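Lin1840 protein (Listeria innocua serovar 6a, PDB 4ZOA) probably hydrolyses terminal, non-reducing beta-D-glucosyl residues and releases beta-D-glucose, as a member of glycosyl hydrolase family 3. Local coordinates at residues A188-F193 against A229-V234; L233-F238 against V266-W271; V87-V92 against V133-M138. The protein carries 1 engineered substitution. One frame throughout, in Å; residues are numbered along the deposited sequence.

Contact 1: A188-F193 against A229-V234; sequences ACVKHF and AGAKLV. With IFM (5-hydroxymethyl-3,4-dihydroxypiperidine), chain C.
Backbone hydrogen bonds join the two segments first: Leu233 N donates to Ala188 O at 3.0 Å, nearly straight and in the carbonyl plane, and Val190 N answers to Leu233 O at 2.9 Å from well above that carbonyl's plane. Leu233 thus bridges the residues flanking Cys189, as a parallel pair requires. Lys232 N adds a weak bond to Ala188 O, while its side chain turns outward to a salt bridge with Asp338.

Apolar contacts lie on both faces. On one, Cys189 SG rests against Leu233 CB at 3.7 Å. On the other, Val190 CG2 meets Ala231 CB at 3.5 Å, where a methyl fits the close approach, and Phe193 CB leans on Val234 CG1.

The strands are neighbours in the TIM-barrel-like domain, linked by a beta-alpha-beta crossover. Helix 221-228 ends in a Schellman motif at Gly230, whose positive phi (101°) suits glycine, and the chain then turns into strand 233-236.

Polar side chains take over beyond the bridges. The peptide before His192 is cis, and two successive residues reach the same ligand hydroxyl. Extended beyond CG, Lys191 carries NZ to 2.7 Å from both IFM O3 and IFM O4; His192 NE2 hydrogen-bonds IFM O3 at 2.7 Å, with O3 at the imidazole edge. Lys191 CG lies 3.6 Å above the plane of the His192 ring, over its centre.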
loop_
_atom_site.group_PDB
_atom_site.type_symbol
_atom_site.label_atom_id
_atom_site.label_comp_id
_atom_site.label_asym_id
_atom_site.label_seq_id
_atom_site.Cartn_x
_atom_site.Cartn_y
_atom_site.Cartn_z
ATOM N N ALA A 188 28.511 8.353 13.301
ATOM C CA ALA A 188 27.092 8.139 12.931
ATOM C C ALA A 188 26.941 6.815 12.184
ATOM O O ALA A 188 27.827 6.405 11.420
ATOM C CB ALA A 188 26.569 9.298 12.084
ATOM N N CYS A 189 25.835 6.130 12.448
ATOM C CA CYS A 189 25.415 4.940 11.705
ATOM C C CYS A 189 24.086 5.210 11.028
ATOM O O CYS A 189 23.059 5.349 11.690
ATOM C CB CYS A 189 25.220 3.749 12.638
ATOM S SG CYS A 189 24.751 2.180 11.817
ATOM N N VAL A 190 24.095 5.237 9.715
ATOM C CA VAL A 190 22.863 5.390 8.887
ATOM C C VAL A 190 21.988 4.141 9.033
ATOM O O VAL A 190 22.493 3.021 8.925
ATOM C CB VAL A 190 23.282 5.707 7.399
ATOM C CG1 VAL A 190 22.189 5.369 6.358
ATOM C CG2 VAL A 190 23.729 7.173 7.308
ATOM N N LYS A 191 20.704 4.315 9.359
ATOM C CA LYS A 191 19.812 3.160 9.370
ATOM C C LYS A 191 18.468 3.525 8.692
ATOM O O LYS A 191 18.201 4.737 8.488
ATOM C CB LYS A 191 19.669 2.621 10.791
ATOM C CG LYS A 191 18.867 3.506 11.689
ATOM C CD LYS A 191 18.871 2.974 13.090
ATOM C CE LYS A 191 17.967 3.810 13.979
ATOM N NZ LYS A 191 18.010 3.367 15.365
ATOM N N HIS A 192 17.655 2.570 8.225
ATOM C CA HIS A 192 17.888 1.160 8.140
ATOM C C HIS A 192 17.931 0.784 6.657
ATOM O O HIS A 192 16.950 0.979 5.934
ATOM C CB HIS A 192 16.709 0.384 8.792
ATOM C CG HIS A 192 16.419 0.761 10.208
ATOM N ND1 HIS A 192 15.599 1.821 10.539
ATOM C CD2 HIS A 192 16.787 0.188 11.384
ATOM C CE1 HIS A 192 15.509 1.914 11.845
ATOM N NE2 HIS A 192 16.220 0.937 12.381
ATOM N N PHE A 193 19.045 0.259 6.183
ATOM C CA PHE A 193 19.269 0.088 4.726
ATOM C C PHE A 193 18.593 -1.199 4.253
ATOM O O PHE A 193 19.031 -2.271 4.642
ATOM C CB PHE A 193 20.755 0.021 4.436
ATOM C CG PHE A 193 21.133 0.403 3.013
ATOM C CD1 PHE A 193 21.100 1.730 2.613
ATOM C CD2 PHE A 193 21.522 -0.553 2.115
ATOM C CE1 PHE A 193 21.426 2.102 1.330
ATOM C CE2 PHE A 193 21.827 -0.210 0.845
ATOM C CZ PHE A 193 21.793 1.115 0.442
ATOM N N ALA A 229 28.107 12.288 2.787
ATOM C CA ALA A 229 28.592 13.257 3.771
ATOM C C ALA A 229 29.574 12.621 4.758
ATOM O O ALA A 229 30.053 13.318 5.662
ATOM C CB ALA A 229 27.441 13.863 4.536
ATOM N N GLY A 230 29.799 11.305 4.657
ATOM C CA GLY A 230 30.799 10.610 5.487
ATOM C C GLY A 230 30.333 9.817 6.697
ATOM O O GLY A 230 31.132 9.536 7.595
ATOM N N ALA A 231 29.054 9.468 6.753
ATOM C CA ALA A 231 28.578 8.545 7.805
ATOM C C ALA A 231 29.467 7.323 7.877
ATOM O O ALA A 231 29.703 6.693 6.876
ATOM C CB ALA A 231 27.128 8.117 7.586
ATOM N N LYS A 232 29.944 6.998 9.068
ATOM C CA LYS A 232 30.963 5.976 9.241
ATOM C C LYS A 232 30.448 4.567 9.174
ATOM O O LYS A 232 31.152 3.698 8.676
ATOM C CB LYS A 232 31.694 6.205 10.567
ATOM C CG LYS A 232 32.665 7.361 10.482
ATOM C CD LYS A 232 33.945 6.824 9.923
ATOM C CE LYS A 232 34.955 7.894 9.608
ATOM N NZ LYS A 232 35.857 7.215 8.631
ATOM N N LEU A 233 29.235 4.338 9.687
ATOM C CA LEU A 233 28.543 3.037 9.570
ATOM C C LEU A 233 27.194 3.072 8.805
ATOM O O LEU A 233 26.568 4.126 8.591
ATOM C CB LEU A 233 28.293 2.419 10.960
ATOM C CG LEU A 233 29.559 2.119 11.787
ATOM C CD1 LEU A 233 30.061 3.365 12.516
ATOM C CD2 LEU A 233 29.309 0.997 12.789
ATOM N N VAL A 234 26.756 1.878 8.432
ATOM C CA VAL A 234 25.432 1.673 7.891
ATOM C C VAL A 234 24.880 0.456 8.589
ATOM O O VAL A 234 25.628 -0.527 8.818
ATOM C CB VAL A 234 25.487 1.507 6.344
ATOM C CG1 VAL A 234 24.167 1.062 5.766
ATOM C CG2 VAL A 234 25.909 2.831 5.701
HETATM O O4 IFM C . 18.992 1.036 16.356
HETATM C C4 IFM C . 18.027 0.031 16.644
HETATM C C3 IFM C . 17.137 -0.191 15.430
HETATM O O3 IFM C . 16.616 1.067 15.059
HETATM C C2 IFM C . 16.066 -1.294 15.607
HETATM N N IFM C . 16.604 -2.508 16.212
HETATM C C1 IFM C . 17.546 -2.331 17.303
HETATM C C5 IFM C . 18.649 -1.325 16.941
HETATM C C6 IFM C . 19.745 -1.244 18.040
HETATM O O6 IFM C . 19.169 -1.075 19.318
#

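Contact 2: L233-F238 against V266-W271. With IFM (5-hydroxymethyl-3,4-dihydroxypiperidine), chain C.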
loop_
_atom_site.group_PDB
_atom_site.type_symbol
_atom_site.label_atom_id
_atom_site.label_comp_id
_atom_site.label_asym_id
_atom_site.label_seq_id
_atom_site.Cartn_x
_atom_site.Cartn_y
_atom_site.Cartn_z
ATOM N N LEU A 233 29.235 4.338 9.687
ATOM C CA LEU A 233 28.543 3.037 9.570
ATOM C C LEU A 233 27.194 3.072 8.805
ATOM O O LEU A 233 26.568 4.126 8.591
ATOM C CB LEU A 233 28.293 2.419 10.960
ATOM C CG LEU A 233 29.559 2.119 11.787
ATOM C CD1 LEU A 233 30.061 3.365 12.516
ATOM C CD2 LEU A 233 29.309 0.997 12.789
ATOM N N VAL A 234 26.756 1.878 8.432
ATOM C CA VAL A 234 25.432 1.673 7.891
ATOM C C VAL A 234 24.880 0.456 8.589
ATOM O O VAL A 234 25.628 -0.527 8.818
ATOM C CB VAL A 234 25.487 1.507 6.344
ATOM C CG1 VAL A 234 24.167 1.062 5.766
ATOM C CG2 VAL A 234 25.909 2.831 5.701
ATOM N N MET A 235 23.594 0.526 8.956
ATOM C CA MET A 235 22.885 -0.625 9.557
ATOM C C MET A 235 21.841 -1.259 8.547
ATOM O O MET A 235 21.100 -0.544 7.850
ATOM C CB MET A 235 22.250 -0.232 10.938
ATOM C CG MET A 235 21.398 -1.339 11.552
ATOM S SD MET A 235 20.393 -0.880 12.982
ATOM C CE MET A 235 21.743 -0.500 14.150
ATOM N N THR A 236 21.784 -2.583 8.478
ATOM C CA THR A 236 20.868 -3.279 7.570
ATOM C C THR A 236 19.433 -3.131 8.098
ATOM O O THR A 236 19.241 -2.815 9.312
ATOM C CB THR A 236 21.246 -4.804 7.477
ATOM O OG1 THR A 236 20.986 -5.513 8.708
ATOM C CG2 THR A 236 22.757 -5.017 7.095
ATOM N N ALA A 237 18.431 -3.377 7.227
ATOM C CA ALA A 237 17.055 -3.341 7.600
ATOM C C ALA A 237 16.439 -4.730 7.787
ATOM O O ALA A 237 16.878 -5.708 7.180
ATOM C CB ALA A 237 16.292 -2.568 6.556
ATOM N N PHE A 238 15.441 -4.806 8.678
ATOM C CA PHE A 238 14.630 -6.012 8.924
ATOM C C PHE A 238 13.824 -6.578 7.755
ATOM O O PHE A 238 13.540 -7.819 7.738
ATOM C CB PHE A 238 13.651 -5.762 10.072
ATOM C CG PHE A 238 14.329 -5.690 11.441
ATOM C CD1 PHE A 238 15.157 -6.713 11.857
ATOM C CD2 PHE A 238 14.088 -4.627 12.306
ATOM C CE1 PHE A 238 15.737 -6.688 13.095
ATOM C CE2 PHE A 238 14.684 -4.560 13.528
ATOM C CZ PHE A 238 15.506 -5.594 13.943
ATOM N N VAL A 266 31.829 -0.104 8.052
ATOM C CA VAL A 266 31.246 -1.257 8.719
ATOM C C VAL A 266 29.758 -1.307 8.477
ATOM O O VAL A 266 29.064 -0.336 8.620
ATOM C CB VAL A 266 31.449 -1.222 10.221
ATOM C CG1 VAL A 266 30.741 -2.411 10.846
ATOM C CG2 VAL A 266 32.939 -1.256 10.559
ATOM N N LEU A 267 29.315 -2.474 8.063
ATOM C CA LEU A 267 27.920 -2.758 7.818
ATOM C C LEU A 267 27.538 -3.663 8.972
ATOM O O LEU A 267 27.987 -4.787 9.054
ATOM C CB LEU A 267 27.716 -3.406 6.431
ATOM C CG LEU A 267 26.250 -3.753 6.114
ATOM C CD1 LEU A 267 25.345 -2.528 6.160
ATOM C CD2 LEU A 267 26.093 -4.544 4.849
ATOM N N ILE A 268 26.809 -3.102 9.912
ATOM C CA ILE A 268 26.259 -3.817 11.067
ATOM C C ILE A 268 24.833 -4.268 10.811
ATOM O O ILE A 268 24.052 -3.547 10.199
ATOM C CB ILE A 268 26.257 -2.923 12.310
ATOM C CG1 ILE A 268 25.810 -3.752 13.517
ATOM C CG2 ILE A 268 25.400 -1.635 12.151
ATOM C CD1 ILE A 268 25.962 -3.034 14.840
ATOM N N SER A 269 24.481 -5.471 11.242
ATOM C CA SER A 269 23.166 -5.991 10.988
ATOM C C SER A 269 22.258 -5.299 11.995
ATOM O O SER A 269 22.717 -4.906 13.025
ATOM C CB SER A 269 23.121 -7.486 11.225
ATOM O OG SER A 269 22.987 -7.771 12.604
ATOM N N ASP A 270 20.981 -5.161 11.711
ATOM C CA ASP A 270 20.087 -4.791 12.823
ATOM C C ASP A 270 19.942 -6.046 13.756
ATOM O O ASP A 270 20.410 -7.154 13.440
ATOM C CB ASP A 270 18.751 -4.373 12.258
ATOM C CG ASP A 270 17.938 -3.471 13.170
ATOM O OD1 ASP A 270 18.147 -3.470 14.399
ATOM O OD2 ASP A 270 17.016 -2.796 12.599
ATOM N N TRP A 271 19.256 -5.861 14.871
ATOM C CA TRP A 271 19.161 -6.825 15.954
ATOM C C TRP A 271 18.599 -8.206 15.558
ATOM O O TRP A 271 17.417 -8.392 15.198
ATOM C CB TRP A 271 18.339 -6.203 17.081
ATOM C CG TRP A 271 18.353 -7.059 18.252
ATOM C CD1 TRP A 271 17.830 -8.328 18.353
ATOM C CD2 TRP A 271 18.941 -6.764 19.523
ATOM N NE1 TRP A 271 18.070 -8.828 19.608
ATOM C CE2 TRP A 271 18.725 -7.883 20.352
ATOM C CE3 TRP A 271 19.568 -5.636 20.063
ATOM C CZ2 TRP A 271 19.158 -7.927 21.673
ATOM C CZ3 TRP A 271 20.002 -5.677 21.370
ATOM C CH2 TRP A 271 19.802 -6.829 22.163
HETATM O O4 IFM C . 18.992 1.036 16.356
HETATM C C4 IFM C . 18.027 0.031 16.644
HETATM C C3 IFM C . 17.137 -0.191 15.430
HETATM O O3 IFM C . 16.616 1.067 15.059
HETATM C C2 IFM C . 16.066 -1.294 15.607
HETATM N N IFM C . 16.604 -2.508 16.212
HETATM C C1 IFM C . 17.546 -2.331 17.303
HETATM C C5 IFM C . 18.649 -1.325 16.941
HETATM C C6 IFM C . 19.745 -1.244 18.040
HETATM O O6 IFM C . 19.169 -1.075 19.318
HETATM O O HOH W 1 15.505 -2.507 10.439
#
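Asp270 and Thr236 meet where the paired strands run out: Asp270 N donates to Thr236 OG1 at 3.0 Å, so a side-chain hydroxyl continues the backbone bonding that Thr236 N and Ile268 O leave off. From there the aspartate side chain reaches across. Asp270 CB sits over the face of the Phe238 ring, 4.1 Å from the centroid, in a CH-pi contact. With chi1 at -157°, Asp270 CG swings away from the backbone N and over the ring near CZ, and Met235 SD abuts Asp270 CG at 3.6 Å. Asp270 OD1 is gripped by two donors, IFM N at 2.6 Å and Trp271 N at 2.7 Å, the latter on the anti side of the carboxylate. Asp270 OD2 lies over the ring's rim, 3.1 Å from Phe238 CE2, and takes a hydrogen bond from a water that itself accepts Phe238 N. Carboxylate and ring planes are only 23° apart, which lets the two flat groups lie close; the bonds to Trp271 N, IFM N and the water position the acid, not attraction to the ring face.

Toward the start of the strands, 233-236 and 266-268 run parallel within the barrel sheet. Val234 and Leu267 press their branches together against Leu257 of helix 250-260, Met235 CB and Ile268 CG2 pack on the other face, and Phe238 lies against helix 273-276 and Arg572 of the second subunit.

Contact 3: V87-V92 against V133-M138. With IFM (5-hydroxymethyl-3,4-dihydroxypiperidine), chain C.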
loop_
_atom_site.group_PDB
_atom_site.type_symbol
_atom_site.label_atom_id
_atom_site.label_comp_id
_atom_site.label_asym_id
_atom_site.label_seq_id
_atom_site.Cartn_x
_atom_site.Cartn_y
_atom_site.Cartn_z
ATOM N N VAL A 87 34.541 -1.604 20.463
ATOM C CA VAL A 87 33.828 -0.361 20.084
ATOM C C VAL A 87 32.431 -0.432 20.719
ATOM O O VAL A 87 31.803 -1.501 20.732
ATOM C CB VAL A 87 33.792 -0.099 18.547
ATOM C CG1 VAL A 87 33.198 -1.303 17.799
ATOM C CG2 VAL A 87 33.071 1.216 18.203
ATOM N N PHE A 88 32.018 0.705 21.294
ATOM C CA PHE A 88 30.760 0.879 22.035
ATOM C C PHE A 88 29.742 1.715 21.264
ATOM O O PHE A 88 29.979 2.892 20.928
ATOM C CB PHE A 88 31.017 1.550 23.355
ATOM C CG PHE A 88 31.595 0.631 24.376
ATOM C CD1 PHE A 88 32.949 0.304 24.353
ATOM C CD2 PHE A 88 30.804 0.073 25.372
ATOM C CE1 PHE A 88 33.492 -0.560 25.335
ATOM C CE2 PHE A 88 31.356 -0.766 26.348
ATOM C CZ PHE A 88 32.693 -1.079 26.317
ATOM N N MET A 89 28.607 1.083 20.975
ATOM C CA MET A 89 27.547 1.711 20.176
ATOM C C MET A 89 26.281 1.877 21.004
ATOM O O MET A 89 26.028 1.140 21.980
ATOM C CB MET A 89 27.257 0.922 18.899
ATOM C CG MET A 89 28.494 0.425 18.176
ATOM S SD MET A 89 28.161 -0.023 16.481
ATOM C CE MET A 89 29.729 -0.810 16.182
ATOM N N ALA A 90 25.492 2.863 20.595
ATOM C CA ALA A 90 24.337 3.259 21.367
ATOM C C ALA A 90 23.275 3.909 20.477
ATOM O O ALA A 90 23.590 4.558 19.461
ATOM C CB ALA A 90 24.760 4.232 22.433
ATOM N N ASP A 91 22.038 3.785 20.938
ATOM C CA ASP A 91 20.901 4.463 20.328
ATOM C C ASP A 91 20.756 5.877 20.857
ATOM O O ASP A 91 20.155 6.118 21.913
ATOM C CB ASP A 91 19.621 3.632 20.612
ATOM C CG ASP A 91 19.586 2.367 19.804
ATOM O OD1 ASP A 91 19.665 2.476 18.575
ATOM O OD2 ASP A 91 19.495 1.267 20.366
ATOM N N VAL A 92 21.330 6.824 20.155
ATOM C CA VAL A 92 21.114 8.225 20.504
ATOM C C VAL A 92 20.374 8.837 19.282
ATOM O O VAL A 92 20.956 9.180 18.297
ATOM C CB VAL A 92 22.423 8.960 20.839
ATOM C CG1 VAL A 92 22.128 10.296 21.541
ATOM C CG2 VAL A 92 23.343 8.066 21.705
ATOM N N VAL A 133 29.802 5.274 19.017
ATOM C CA VAL A 133 28.879 5.271 17.833
ATOM C C VAL A 133 27.397 5.514 18.231
ATOM O O VAL A 133 26.940 5.053 19.297
ATOM C CB VAL A 133 28.954 3.930 17.065
ATOM C CG1 VAL A 133 28.191 4.001 15.738
ATOM C CG2 VAL A 133 30.393 3.503 16.806
ATOM N N THR A 134 26.651 6.258 17.391
ATOM C CA THR A 134 25.196 6.309 17.542
ATOM C C THR A 134 24.472 5.717 16.346
ATOM O O THR A 134 24.878 5.909 15.220
ATOM C CB THR A 134 24.617 7.697 17.835
ATOM O OG1 THR A 134 23.191 7.574 18.007
ATOM C CG2 THR A 134 24.982 8.709 16.706
ATOM N N PHE A 135 23.418 4.959 16.642
ATOM C CA PHE A 135 22.542 4.358 15.660
ATOM C C PHE A 135 21.515 5.396 15.174
ATOM O O PHE A 135 20.326 5.244 15.368
ATOM C CB PHE A 135 21.872 3.135 16.270
ATOM C CG PHE A 135 22.829 2.018 16.658
ATOM C CD1 PHE A 135 23.821 1.598 15.786
ATOM C CD2 PHE A 135 22.657 1.343 17.863
ATOM C CE1 PHE A 135 24.680 0.565 16.111
ATOM C CE2 PHE A 135 23.481 0.296 18.195
ATOM C CZ PHE A 135 24.518 -0.082 17.333
ATOM N N SER A 136 22.046 6.453 14.554
ATOM C CA SER A 136 21.310 7.622 14.010
ATOM C C SER A 136 22.179 8.253 12.872
ATOM O O SER A 136 23.413 8.162 12.942
ATOM C CB SER A 136 21.028 8.646 15.137
ATOM O OG SER A 136 20.478 9.854 14.609
ATOM N N PRO A 137 21.572 8.885 11.833
ATOM C CA PRO A 137 20.157 9.125 11.551
ATOM C C PRO A 137 19.393 7.947 10.915
ATOM O O PRO A 137 19.948 7.086 10.267
ATOM C CB PRO A 137 20.195 10.291 10.595
ATOM C CG PRO A 137 21.392 9.988 9.784
ATOM C CD PRO A 137 22.410 9.430 10.757
ATOM N N MET A 138 18.103 7.935 11.207
ATOM C CA MET A 138 17.147 7.056 10.607
ATOM C C MET A 138 16.632 7.827 9.391
ATOM O O MET A 138 15.971 8.841 9.513
ATOM C CB MET A 138 16.059 6.776 11.632
ATOM C CG MET A 138 15.048 5.749 11.200
ATOM S SD MET A 138 13.730 6.457 10.192
ATOM C CE MET A 138 12.572 5.102 10.516
HETATM O O4 IFM C . 18.992 1.036 16.356
HETATM C C4 IFM C . 18.027 0.031 16.644
HETATM C C3 IFM C . 17.137 -0.191 15.430
HETATM O O3 IFM C . 16.616 1.067 15.059
HETATM C C2 IFM C . 16.066 -1.294 15.607
HETATM N N IFM C . 16.604 -2.508 16.212
HETATM C C1 IFM C . 17.546 -2.331 17.303
HETATM C C5 IFM C . 18.649 -1.325 16.941
HETATM C C6 IFM C . 19.745 -1.244 18.040
HETATM O O6 IFM C . 19.169 -1.075 19.318
#
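Three backbone bonds tie Val133-Phe135 to Phe88-Ala90 in parallel. Val133 N donates to Phe88 O at 3.1 Å, Ala90 N to Val133 O at 2.9 Å, and Phe135 N to Ala90 O at 2.9 Å. Ala90 O also receives a CA-H...O contact from Thr134 CA, at 3.1 Å, beside the bond from Phe135 N. Where the regular pairing ends, a side chain steps in: Thr134 OG1, trans to its own backbone N (chi1 -178°), donates to Val92 O at 2.8 Å. Ser136 OG is taken up by Tyr172 OH.

The apolar part is built on Met89, whose unbranched chain runs beside Val133 and brings SD to 4.6 Å from the centroid of the Phe135 ring, an oblique Met-aromatic contact. Phe135 is the centre of an inverse gamma turn, and its ring edge faces the Asp91 carboxylate.

That carboxylate divides its work: IFM O4 donates to Asp91 OD1 at 2.7 Å and IFM O6 to Asp91 OD2 at 2.6 Å. An aspartate thus offers one acceptor to each of two ligand hydroxyls; the buried site is consistent with recognition of a glucose-like group through its hydroxyls.

In the fold
Following the chain from the N terminus, contact 3 closes first, its 40-residue loop carrying helices 103-109 and 112-128. Contact 1 opens later and returns through helices 212-219 and 221-228, and contact 2 begins on the strand where contact 1 ends, sharing Leu233 and Val234 with it, and closes through helix 250-260. The loops follow in series; none nests in or crosses another. Strand 133-134 lies beside strand 187-193, where Cys189 N probably bonds to Thr134 O, so the three contacts join five consecutive strands of the N-terminal barrel. Inside it, Leu233 CD1 packs on Val133 CG1 and Met235 on Phe135. Residues in all three contacts hydrogen-bond the same bound piperidine.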